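Local structure of ochratoxinase (Aspergillus niger, 4C65) at residues K46-L49 against R50-Q53; D77-N80 against D81-G85; G100-E103 against A104-G108; G354-T357 against P358-I362. The protein hydrolyses the amide bond of the mycotoxin ochratoxin A to ochratoxin alpha and L-phenylalanine, acting as a zinc-dependent carboxypeptidase of the amidohydrolase superfamily. All coordinates share one frame; numbering follows the deposited sequence.

Interaction 1: K46-L49 against R50-Q53; sequences KKYL and RSTQ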
loop_
_atom_site.group_PDB
_atom_site.type_symbol
_atom_site.label_atom_id
_atom_site.label_comp_id
_atom_site.label_asym_id
_atom_site.label_seq_id
_atom_site.Cartn_x
_atom_site.Cartn_y
_atom_site.Cartn_z
ATOM N N LYS A 46 14.803 -5.211 -68.045
ATOM C CA LYS A 46 13.993 -6.221 -68.696
ATOM C C LYS A 46 13.649 -7.395 -67.781
ATOM O O LYS A 46 12.630 -8.060 -67.992
ATOM C CB LYS A 46 14.692 -6.752 -69.967
ATOM C CG LYS A 46 14.957 -5.805 -71.113
ATOM C CD LYS A 46 13.943 -4.702 -71.165
ATOM C CE LYS A 46 14.355 -3.690 -72.240
ATOM N NZ LYS A 46 13.273 -3.363 -73.197
ATOM N N LYS A 47 14.489 -7.665 -66.779
ATOM C CA LYS A 47 14.232 -8.793 -65.876
ATOM C C LYS A 47 12.924 -8.629 -65.125
ATOM O O LYS A 47 12.229 -9.608 -64.888
ATOM C CB LYS A 47 15.384 -9.029 -64.912
ATOM C CG LYS A 47 15.722 -7.876 -64.004
ATOM C CD LYS A 47 16.801 -8.277 -63.003
ATOM C CE LYS A 47 17.382 -7.043 -62.315
ATOM N NZ LYS A 47 18.047 -7.310 -61.021
ATOM N N TYR A 48 12.563 -7.382 -64.815
ATOM C CA TYR A 48 11.283 -7.091 -64.153
ATOM C C TYR A 48 10.094 -7.161 -65.113
ATOM O O TYR A 48 9.014 -7.614 -64.722
ATOM C CB TYR A 48 11.305 -5.725 -63.464
ATOM C CG TYR A 48 12.396 -5.573 -62.438
ATOM C CD1 TYR A 48 12.535 -6.498 -61.395
ATOM C CD2 TYR A 48 13.295 -4.524 -62.509
ATOM C CE1 TYR A 48 13.547 -6.373 -60.456
ATOM C CE2 TYR A 48 14.303 -4.383 -61.563
ATOM C CZ TYR A 48 14.428 -5.314 -60.548
ATOM O OH TYR A 48 15.418 -5.170 -59.619
ATOM N N LEU A 49 10.298 -6.766 -66.372
ATOM C CA LEU A 49 9.274 -6.913 -67.408
ATOM C C LEU A 49 8.883 -8.388 -67.591
ATOM O O LEU A 49 7.712 -8.695 -67.850
ATOM C CB LEU A 49 9.756 -6.332 -68.734
ATOM C CG LEU A 49 9.924 -4.811 -68.818
ATOM C CD1 LEU A 49 10.605 -4.405 -70.116
ATOM C CD2 LEU A 49 8.588 -4.101 -68.683
ATOM N N ARG A 50 9.864 -9.281 -67.442
ATOM C CA ARG A 50 9.674 -10.740 -67.509
ATOM C C ARG A 50 8.975 -11.316 -66.278
ATOM O O ARG A 50 8.062 -12.135 -66.402
ATOM C CB ARG A 50 11.040 -11.431 -67.628
ATOM C CG ARG A 50 11.478 -11.606 -69.041
ATOM C CD ARG A 50 12.965 -11.789 -68.975
ATOM N NE ARG A 50 13.652 -11.137 -70.079
ATOM C CZ ARG A 50 14.833 -10.515 -69.997
ATOM N NH1 ARG A 50 15.511 -10.428 -68.855
ATOM N NH2 ARG A 50 15.352 -9.986 -71.098
ATOM N N SER A 51 9.419 -10.889 -65.097
ATOM C CA SER A 51 9.040 -11.546 -63.856
ATOM C C SER A 51 7.808 -10.943 -63.169
ATOM O O SER A 51 7.325 -11.502 -62.188
ATOM C CB SER A 51 10.226 -11.545 -62.894
ATOM O OG SER A 51 10.519 -10.229 -62.435
ATOM N N THR A 52 7.276 -9.830 -63.674
ATOM C CA THR A 52 6.180 -9.135 -62.974
ATOM C C THR A 52 4.880 -9.956 -62.841
ATOM O O THR A 52 4.355 -10.497 -63.798
ATOM C CB THR A 52 5.901 -7.731 -63.574
ATOM O OG1 THR A 52 4.941 -7.041 -62.762
ATOM C CG2 THR A 52 5.383 -7.806 -65.018
ATOM N N GLN A 53 4.383 -10.027 -61.616
ATOM C CA GLN A 53 3.112 -10.665 -61.279
ATOM C C GLN A 53 1.925 -9.787 -61.715
ATOM O O GLN A 53 0.889 -10.298 -62.087
ATOM C CB GLN A 53 3.008 -10.862 -59.737
ATOM C CG GLN A 53 3.464 -12.191 -59.157
ATOM C CD GLN A 53 4.932 -12.499 -59.425
ATOM O OE1 GLN A 53 5.810 -11.636 -59.316
ATOM N NE2 GLN A 53 5.211 -13.746 -59.752
#

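Interaction 2: D77-N80 against D81-G85; sequences DYYN and DYTSG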
loop_
_atom_site.group_PDB
_atom_site.type_symbol
_atom_site.label_atom_id
_atom_site.label_comp_id
_atom_site.label_asym_id
_atom_site.label_seq_id
_atom_site.Cartn_x
_atom_site.Cartn_y
_atom_site.Cartn_z
ATOM N N ASP A 77 -16.047 10.217 -25.570
ATOM C CA ASP A 77 -16.399 11.618 -25.781
ATOM C C ASP A 77 -16.991 12.308 -24.527
ATOM O O ASP A 77 -17.626 13.358 -24.642
ATOM C CB ASP A 77 -17.421 11.708 -26.935
ATOM C CG ASP A 77 -17.482 13.087 -27.559
ATOM O OD1 ASP A 77 -16.436 13.781 -27.570
ATOM O OD2 ASP A 77 -18.571 13.469 -28.037
ATOM N N TYR A 78 -16.768 11.741 -23.343
ATOM C CA TYR A 78 -17.474 12.175 -22.137
ATOM C C TYR A 78 -16.836 13.386 -21.446
ATOM O O TYR A 78 -17.480 14.418 -21.277
ATOM C CB TYR A 78 -17.603 11.014 -21.159
ATOM C CG TYR A 78 -18.486 11.322 -19.978
ATOM C CD1 TYR A 78 -19.874 11.275 -20.082
ATOM C CD2 TYR A 78 -17.933 11.671 -18.753
ATOM C CE1 TYR A 78 -20.686 11.563 -18.989
ATOM C CE2 TYR A 78 -18.730 11.967 -17.665
ATOM C CZ TYR A 78 -20.101 11.906 -17.779
ATOM O OH TYR A 78 -20.872 12.197 -16.686
ATOM N N TYR A 79 -15.580 13.251 -21.036
ATOM C CA TYR A 79 -14.832 14.384 -20.500
ATOM C C TYR A 79 -14.188 15.176 -21.646
ATOM O O TYR A 79 -13.655 14.604 -22.592
ATOM C CB TYR A 79 -13.733 13.921 -19.546
ATOM C CG TYR A 79 -14.238 13.255 -18.305
ATOM C CD1 TYR A 79 -14.851 13.989 -17.308
ATOM C CD2 TYR A 79 -14.077 11.892 -18.113
ATOM C CE1 TYR A 79 -15.299 13.389 -16.156
ATOM C CE2 TYR A 79 -14.531 11.281 -16.961
ATOM C CZ TYR A 79 -15.138 12.037 -15.991
ATOM O OH TYR A 79 -15.579 11.441 -14.834
ATOM N N ASN A 80 -14.184 16.502 -21.513
ATOM C CA ASN A 80 -13.666 17.383 -22.559
ATOM C C ASN A 80 -12.193 17.766 -22.424
ATOM O O ASN A 80 -11.641 18.296 -23.363
ATOM C CB ASN A 80 -14.553 18.621 -22.657
ATOM C CG ASN A 80 -15.918 18.310 -23.267
ATOM O OD1 ASN A 80 -16.079 17.374 -24.046
ATOM N ND2 ASN A 80 -16.904 19.099 -22.898
ATOM N N ASP A 81 -11.562 17.480 -21.281
ATOM C CA ASP A 81 -10.127 17.699 -21.112
ATOM C C ASP A 81 -9.357 16.365 -21.032
ATOM O O ASP A 81 -9.875 15.315 -21.422
ATOM C CB ASP A 81 -9.866 18.582 -19.886
ATOM C CG ASP A 81 -10.215 17.899 -18.574
ATOM O OD1 ASP A 81 -10.586 16.708 -18.570
ATOM O OD2 ASP A 81 -10.119 18.562 -17.534
ATOM N N TYR A 82 -8.124 16.403 -20.521
ATOM C CA TYR A 82 -7.295 15.203 -20.403
ATOM C C TYR A 82 -7.821 14.150 -19.413
ATOM O O TYR A 82 -7.249 13.054 -19.311
ATOM C CB TYR A 82 -5.853 15.586 -20.041
ATOM C CG TYR A 82 -5.021 16.159 -21.168
ATOM C CD1 TYR A 82 -5.390 15.991 -22.514
ATOM C CD2 TYR A 82 -3.805 16.823 -20.888
ATOM C CE1 TYR A 82 -4.594 16.489 -23.538
ATOM C CE2 TYR A 82 -2.998 17.316 -21.914
ATOM C CZ TYR A 82 -3.397 17.153 -23.232
ATOM O OH TYR A 82 -2.601 17.651 -24.238
ATOM N N THR A 83 -8.907 14.463 -18.698
ATOM C CA THR A 83 -9.553 13.493 -17.826
ATOM C C THR A 83 -9.995 12.264 -18.619
ATOM O O THR A 83 -10.024 11.170 -18.075
ATOM C CB THR A 83 -10.753 14.108 -17.056
ATOM O OG1 THR A 83 -10.326 15.296 -16.373
ATOM C CG2 THR A 83 -11.310 13.138 -16.032
ATOM N N SER A 84 -10.355 12.442 -19.901
ATOM C CA SER A 84 -10.854 11.322 -20.691
ATOM C C SER A 84 -9.752 10.323 -20.950
ATOM O O SER A 84 -10.002 9.137 -21.080
ATOM C CB SER A 84 -11.509 11.784 -22.007
ATOM O OG SER A 84 -10.590 12.432 -22.852
ATOM N N GLY A 85 -8.526 10.792 -21.004
ATOM C CA GLY A 85 -7.381 9.895 -21.204
ATOM C C GLY A 85 -7.260 8.929 -20.047
ATOM O O GLY A 85 -6.893 7.779 -20.238
HETATM O O HOH W 1 -11.338 14.699 -24.093
#

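Interaction 3: G100-E103 against A104-G108; sequences GCWE and ALQNG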
loop_
_atom_site.group_PDB
_atom_site.type_symbol
_atom_site.label_atom_id
_atom_site.label_comp_id
_atom_site.label_asym_id
_atom_site.label_seq_id
_atom_site.Cartn_x
_atom_site.Cartn_y
_atom_site.Cartn_z
ATOM N N GLY A 100 -9.552 4.494 -36.815
ATOM C CA GLY A 100 -8.658 5.577 -37.125
ATOM C C GLY A 100 -7.502 5.158 -38.008
ATOM O O GLY A 100 -7.231 5.790 -39.011
ATOM N N CYS A 101 -6.868 4.045 -37.660
ATOM C CA CYS A 101 -5.778 3.504 -38.448
ATOM C C CYS A 101 -6.230 3.029 -39.834
ATOM O O CYS A 101 -5.487 3.191 -40.826
ATOM C CB CYS A 101 -5.125 2.366 -37.701
ATOM S SG CYS A 101 -4.172 2.958 -36.304
ATOM N N TRP A 102 -7.417 2.453 -39.913
ATOM C CA TRP A 102 -7.961 2.046 -41.206
ATOM C C TRP A 102 -8.158 3.255 -42.105
ATOM O O TRP A 102 -7.773 3.253 -43.285
ATOM C CB TRP A 102 -9.310 1.332 -41.021
ATOM C CG TRP A 102 -9.861 0.800 -42.290
ATOM C CD1 TRP A 102 -9.592 -0.404 -42.857
ATOM C CD2 TRP A 102 -10.748 1.480 -43.190
ATOM N NE1 TRP A 102 -10.225 -0.509 -44.060
ATOM C CE2 TRP A 102 -10.962 0.625 -44.280
ATOM C CE3 TRP A 102 -11.380 2.718 -43.176
ATOM C CZ2 TRP A 102 -11.803 0.966 -45.346
ATOM C CZ3 TRP A 102 -12.195 3.059 -44.218
ATOM C CH2 TRP A 102 -12.403 2.194 -45.298
ATOM N N GLU A 103 -8.738 4.300 -41.527
ATOM C CA GLU A 103 -9.029 5.516 -42.248
ATOM C C GLU A 103 -7.724 6.168 -42.728
ATOM O O GLU A 103 -7.633 6.668 -43.854
ATOM C CB GLU A 103 -9.778 6.487 -41.347
ATOM C CG GLU A 103 -11.219 6.158 -40.986
ATOM C CD GLU A 103 -12.201 6.202 -42.138
ATOM O OE1 GLU A 103 -11.842 6.792 -43.175
ATOM O OE2 GLU A 103 -13.352 5.674 -41.996
ATOM N N ALA A 104 -6.722 6.166 -41.875
ATOM C CA ALA A 104 -5.418 6.781 -42.232
ATOM C C ALA A 104 -4.850 6.160 -43.499
ATOM O O ALA A 104 -4.369 6.846 -44.372
ATOM C CB ALA A 104 -4.435 6.594 -41.082
ATOM N N LEU A 105 -4.901 4.828 -43.552
ATOM C CA LEU A 105 -4.280 4.090 -44.620
ATOM C C LEU A 105 -5.061 4.296 -45.931
ATOM O O LEU A 105 -4.460 4.434 -46.978
ATOM C CB LEU A 105 -4.191 2.623 -44.235
ATOM C CG LEU A 105 -3.122 1.764 -44.892
ATOM C CD1 LEU A 105 -1.730 2.344 -44.717
ATOM C CD2 LEU A 105 -3.204 0.372 -44.321
ATOM N N GLN A 106 -6.380 4.396 -45.824
ATOM C CA GLN A 106 -7.240 4.687 -46.951
ATOM C C GLN A 106 -7.007 6.089 -47.505
ATOM O O GLN A 106 -7.338 6.352 -48.666
ATOM C CB GLN A 106 -8.700 4.550 -46.573
ATOM C CG GLN A 106 -9.090 3.145 -46.185
ATOM C CD GLN A 106 -9.288 2.234 -47.377
ATOM O OE1 GLN A 106 -10.024 2.554 -48.315
ATOM N NE2 GLN A 106 -8.626 1.074 -47.346
ATOM N N ASN A 107 -6.437 6.973 -46.697
ATOM C CA ASN A 107 -6.082 8.313 -47.159
ATOM C C ASN A 107 -4.660 8.446 -47.641
ATOM O O ASN A 107 -4.197 9.552 -47.876
ATOM C CB ASN A 107 -6.346 9.334 -46.050
ATOM C CG ASN A 107 -7.801 9.708 -45.981
ATOM O OD1 ASN A 107 -8.199 10.606 -46.688
ATOM N ND2 ASN A 107 -8.626 8.941 -45.236
ATOM N N GLY A 108 -3.942 7.337 -47.731
ATOM C CA GLY A 108 -2.555 7.346 -48.194
ATOM C C GLY A 108 -1.499 7.661 -47.138
ATOM O O GLY A 108 -0.349 7.932 -47.460
HETATM O O HOH W 2 -7.056 0.507 -45.077
HETATM O O HOH W 3 -11.659 10.029 -44.272
#

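Interaction 4: G354-T357 against P358-I362; sequences GGMT and PLEAI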
loop_
_atom_site.group_PDB
_atom_site.type_symbol
_atom_site.label_atom_id
_atom_site.label_comp_id
_atom_site.label_asym_id
_atom_site.label_seq_id
_atom_site.Cartn_x
_atom_site.Cartn_y
_atom_site.Cartn_z
ATOM N N GLY A 354 2.427 28.634 -44.486
ATOM C CA GLY A 354 3.879 28.585 -44.381
ATOM C C GLY A 354 4.578 29.237 -45.550
ATOM O O GLY A 354 5.627 29.842 -45.390
ATOM N N GLY A 355 3.986 29.102 -46.730
ATOM C CA GLY A 355 4.571 29.627 -47.948
ATOM C C GLY A 355 5.409 28.610 -48.705
ATOM O O GLY A 355 6.197 28.981 -49.583
ATOM N N MET A 356 5.250 27.324 -48.376
ATOM C CA MET A 356 5.898 26.250 -49.147
ATOM C C MET A 356 5.295 26.126 -50.534
ATOM O O MET A 356 4.134 26.476 -50.740
ATOM C CB MET A 356 5.722 24.909 -48.449
ATOM C CG MET A 356 6.521 24.771 -47.167
ATOM S SD MET A 356 6.639 23.048 -46.682
ATOM C CE MET A 356 7.433 23.191 -45.093
ATOM N N THR A 357 6.088 25.656 -51.488
ATOM C CA THR A 357 5.537 25.192 -52.760
ATOM C C THR A 357 4.843 23.870 -52.479
ATOM O O THR A 357 5.162 23.202 -51.498
ATOM C CB THR A 357 6.625 24.963 -53.834
ATOM O OG1 THR A 357 7.574 24.010 -53.348
ATOM C CG2 THR A 357 7.346 26.262 -54.185
ATOM N N PRO A 358 3.866 23.507 -53.306
ATOM C CA PRO A 358 3.294 22.186 -53.135
ATOM C C PRO A 358 4.357 21.083 -53.101
ATOM O O PRO A 358 4.237 20.140 -52.331
ATOM C CB PRO A 358 2.376 22.052 -54.348
ATOM C CG PRO A 358 1.947 23.456 -54.645
ATOM C CD PRO A 358 3.138 24.306 -54.313
ATOM N N LEU A 359 5.386 21.213 -53.936
ATOM C CA LEU A 359 6.460 20.217 -53.977
ATOM C C LEU A 359 7.247 20.169 -52.655
ATOM O O LEU A 359 7.603 19.086 -52.176
ATOM C CB LEU A 359 7.402 20.490 -55.148
ATOM C CG LEU A 359 8.406 19.397 -55.506
ATOM C CD1 LEU A 359 7.707 18.116 -55.919
ATOM C CD2 LEU A 359 9.278 19.905 -56.626
ATOM N N GLU A 360 7.498 21.334 -52.061
ATOM C CA GLU A 360 8.155 21.389 -50.742
ATOM C C GLU A 360 7.276 20.821 -49.641
ATOM O O GLU A 360 7.765 20.136 -48.739
ATOM C CB GLU A 360 8.541 22.815 -50.397
ATOM C CG GLU A 360 9.752 23.328 -51.167
ATOM C CD GLU A 360 9.862 24.853 -51.133
ATOM O OE1 GLU A 360 8.997 25.548 -50.571
ATOM O OE2 GLU A 360 10.812 25.393 -51.717
ATOM N N ALA A 361 5.978 21.095 -49.724
ATOM C CA ALA A 361 5.019 20.567 -48.762
ATOM C C ALA A 361 5.022 19.048 -48.773
ATOM O O ALA A 361 5.038 18.407 -47.718
ATOM C CB ALA A 361 3.625 21.087 -49.058
ATOM N N ILE A 362 5.033 18.485 -49.966
ATOM C CA ILE A 362 5.090 17.035 -50.122
ATOM C C ILE A 362 6.382 16.455 -49.572
ATOM O O ILE A 362 6.362 15.411 -48.939
ATOM C CB ILE A 362 4.862 16.627 -51.589
ATOM C CG1 ILE A 362 3.368 16.807 -51.928
ATOM C CG2 ILE A 362 5.294 15.182 -51.839
ATOM C CD1 ILE A 362 3.025 16.640 -53.390
#

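Interaction 1: K46-L49 against R50-Q53
Arg50 folds its long side chain back over the preceding turn of a short surface helix, where it lies against Lys46 and Lys47. Arg50 CB sits 3.5 Å from Lys47 O; Arg50 CG, CD and NE then run past Lys46 O, each 3.9 Å from it. A bend at chi3 (-142°) swings the guanidinium across the start of the helix. There Arg50 CZ and NH2 both lie near Lys46 CB, NH2 at 3.5 Å, with that methylene over one face of the guanidinium, nearer its border than its middle, while NH1 reaches the backbone of Lys47 at N and CA. The contact is thus between a flat cationic group and a methylene; Lys46 carries its ammonium group off in another direction, a disposition that probably eases repulsion between the two charges.

Beneath this arm runs ordinary helical bonding, with Arg50 N donating to Lys46 O. At the next carbonyl, Lys47 O is gripped twice by a single residue: Ser51 N and Ser51 OG both donate to it at 3.1 Å, arriving from opposite faces of its carbonyl plane. Ser51 OG is placed there by a chi1 of 69°, which sets it between its own N and carbonyl carbon, a common way for serine to return to the helix backbone. Thr52, the first residue to leave helical geometry, still gives a weak bond from its N to Tyr48 O.

The helix 46-51 lies beside strand 7-15: Leu49 packs on Ile9 and Tyr11, Thr52 covers Ile9, and Gln53 pairs through its backbone with Val7 as the chain passes toward strand 54-58.

Interaction 2: D77-N80 against D81-G85
Asp81 OD1 takes two bonds from one residue, Thr83, in a capping arrangement before helix 83-87 that also sets Thr83 against Tyr79. Thr83 OG1 donates to Asp81 OD1 at 2.6 Å, on the syn side of the carboxylate, and Thr83 N reaches the same Asp81 OD1 at 2.8 Å, from well above the carboxylate plane. The bond from Thr83 N is a capping bond, made by an aspartate that precedes the turn leading into the helix, and the negative charge there would be expected to suit the helix dipole. Asp81 OD2 is held separately, by Tyr78 OH of the second subunit.

With its hydroxyl turned to Asp81, Thr83 presents its methyl to Tyr79. Thr83 CG2 stands almost exactly over the Tyr79 ring, 3.6 Å from its centroid and 8° off the normal, a CH-pi contact. The opposite face of the same ring is covered by Tyr78 CD2, so the aromatic plane is filled from both sides. Nearer the backbone, Tyr79 CB meets Ser84 CB at 3.9 Å.

The phenol end crosses the subunit boundary, where Tyr79 OH bonds Thr83 OG1 of the second subunit. That exchange is reciprocal, as are the Tyr78 and Asp81 pairs, so the local cap is also part of an interface within the octamer. Ser84 OG bonds Asp75 OD2, just ahead of the segment, and a water bridges the two segments, donating to Tyr79 O at 2.8 Å and to Ser84 OG at 2.7 Å.

Interaction 3: G100-E103 against A104-G108
The indole of Trp102 carries the side chain of Gln106 on one face, the amide plane lying only 2° from parallel with the ring. Gln106 CG stands over the six-membered ring of Trp102, 3.4 Å from its centroid, as a CH-pi contact, and Gln106 CD follows at 3.5 Å from Trp102 CZ2. A bend at chi2 (-78°) brings the amide back over the indole instead of letting it run outward. Over the same face sits a water that accepts from Gln106 NE2 at 2.8 Å and gives a weak bond to Trp102 O. At the edge of the indole, in its plane, lies Glu103 CD. Trp102 NE1 bonds Pro428 O, and the ring also makes edge-to-face contacts with Trp429 of its own chain and with Trp429 of the third subunit.

All this rides on the last turns of helix 90-106, which ends in a Schellman motif. Gly108, at positive phi, is its C-prime residue, and Gly108 N bonds Leu105 O at 3.0 Å.

Asn107, the first residue beyond the helix, turns its side chain back to Glu103. Asn107 ND2 donates to Glu103 O at 2.8 Å in a nearly straight bond (170°), with the oxygen close to the amide plane of Asn107 but the donor well above the carbonyl plane. Asn107 N adds a weak bond to that oxygen. The Glu103 carboxylate meets Arg99 in a salt bridge, while Ala104 and Leu105 pack toward Tyr112 and Thr110 of strand 109-114.

Interaction 4: G354-T357 against P358-I362
At the junction of 354-357 with 358-362 the backbone passes from extended geometry at Met356 and Thr357 into helix at Pro358, and Ala361 N closes the first turn on Thr357 O at 2.9 Å, nearly in line with the carbonyl bond.

Thr357 is the N-cap, and with Glu360 it forms a capping box, in which two side chains each take a backbone N-H of the other residue. Glu360 N donates to Thr357 OG1 at 3.0 Å. In return Thr357 N donates to Glu360 OE1 at 3.1 Å, almost straight at 167°, meeting the oxygen from above the carboxylate plane. A chi1 of 58° tucks the threonine hydroxyl in over the backbone, toward Glu360 N. Glu360 has an extended chain beyond CG, which carries its carboxylate back over the cap, and on the way Glu360 CG passes 3.2 Å from Thr357 OG1. The negative charge of Glu360 would be expected to interact favourably with the helix N-terminus.

Met356 joins through its extended chain. Met356 SD comes to 3.6 Å from Ala361 CA, and Met356 CB rests 4.0 Å from Glu360 OE1.

The box starts helix 358-365 just after helix 344-354 has ended, with Gly355 at positive phi in the bend. Met356 and Ala361 both pack on Ala350 of that preceding helix, where Ala361 also meets Leu347 and Val351, while Leu359 and Ile362 lie against loop residues around Leu399.

In the fold
All four interactions are local and sit at helix ends: interactions 2 and 4 lie where the chain enters a helix, interaction 3 closes a helix, and interaction 1 spans a short helix and its exit. None touches another. Interactions 3 and 4 come closest, about 10 Å between nearest atoms, whereas interactions 1 and 2 lie on opposite sides of the chain's centre, 54 Å apart between centres. Helices 83-87 and 90-106 are consecutive, so interactions 2 and 3 bracket one run of chain. Both approach the zinc ligand His71, with Ser84 about 9 Å and Gly100 about 11 Å from its side chain, and both meet other subunits; interactions 1 and 4 lie away from the metal site.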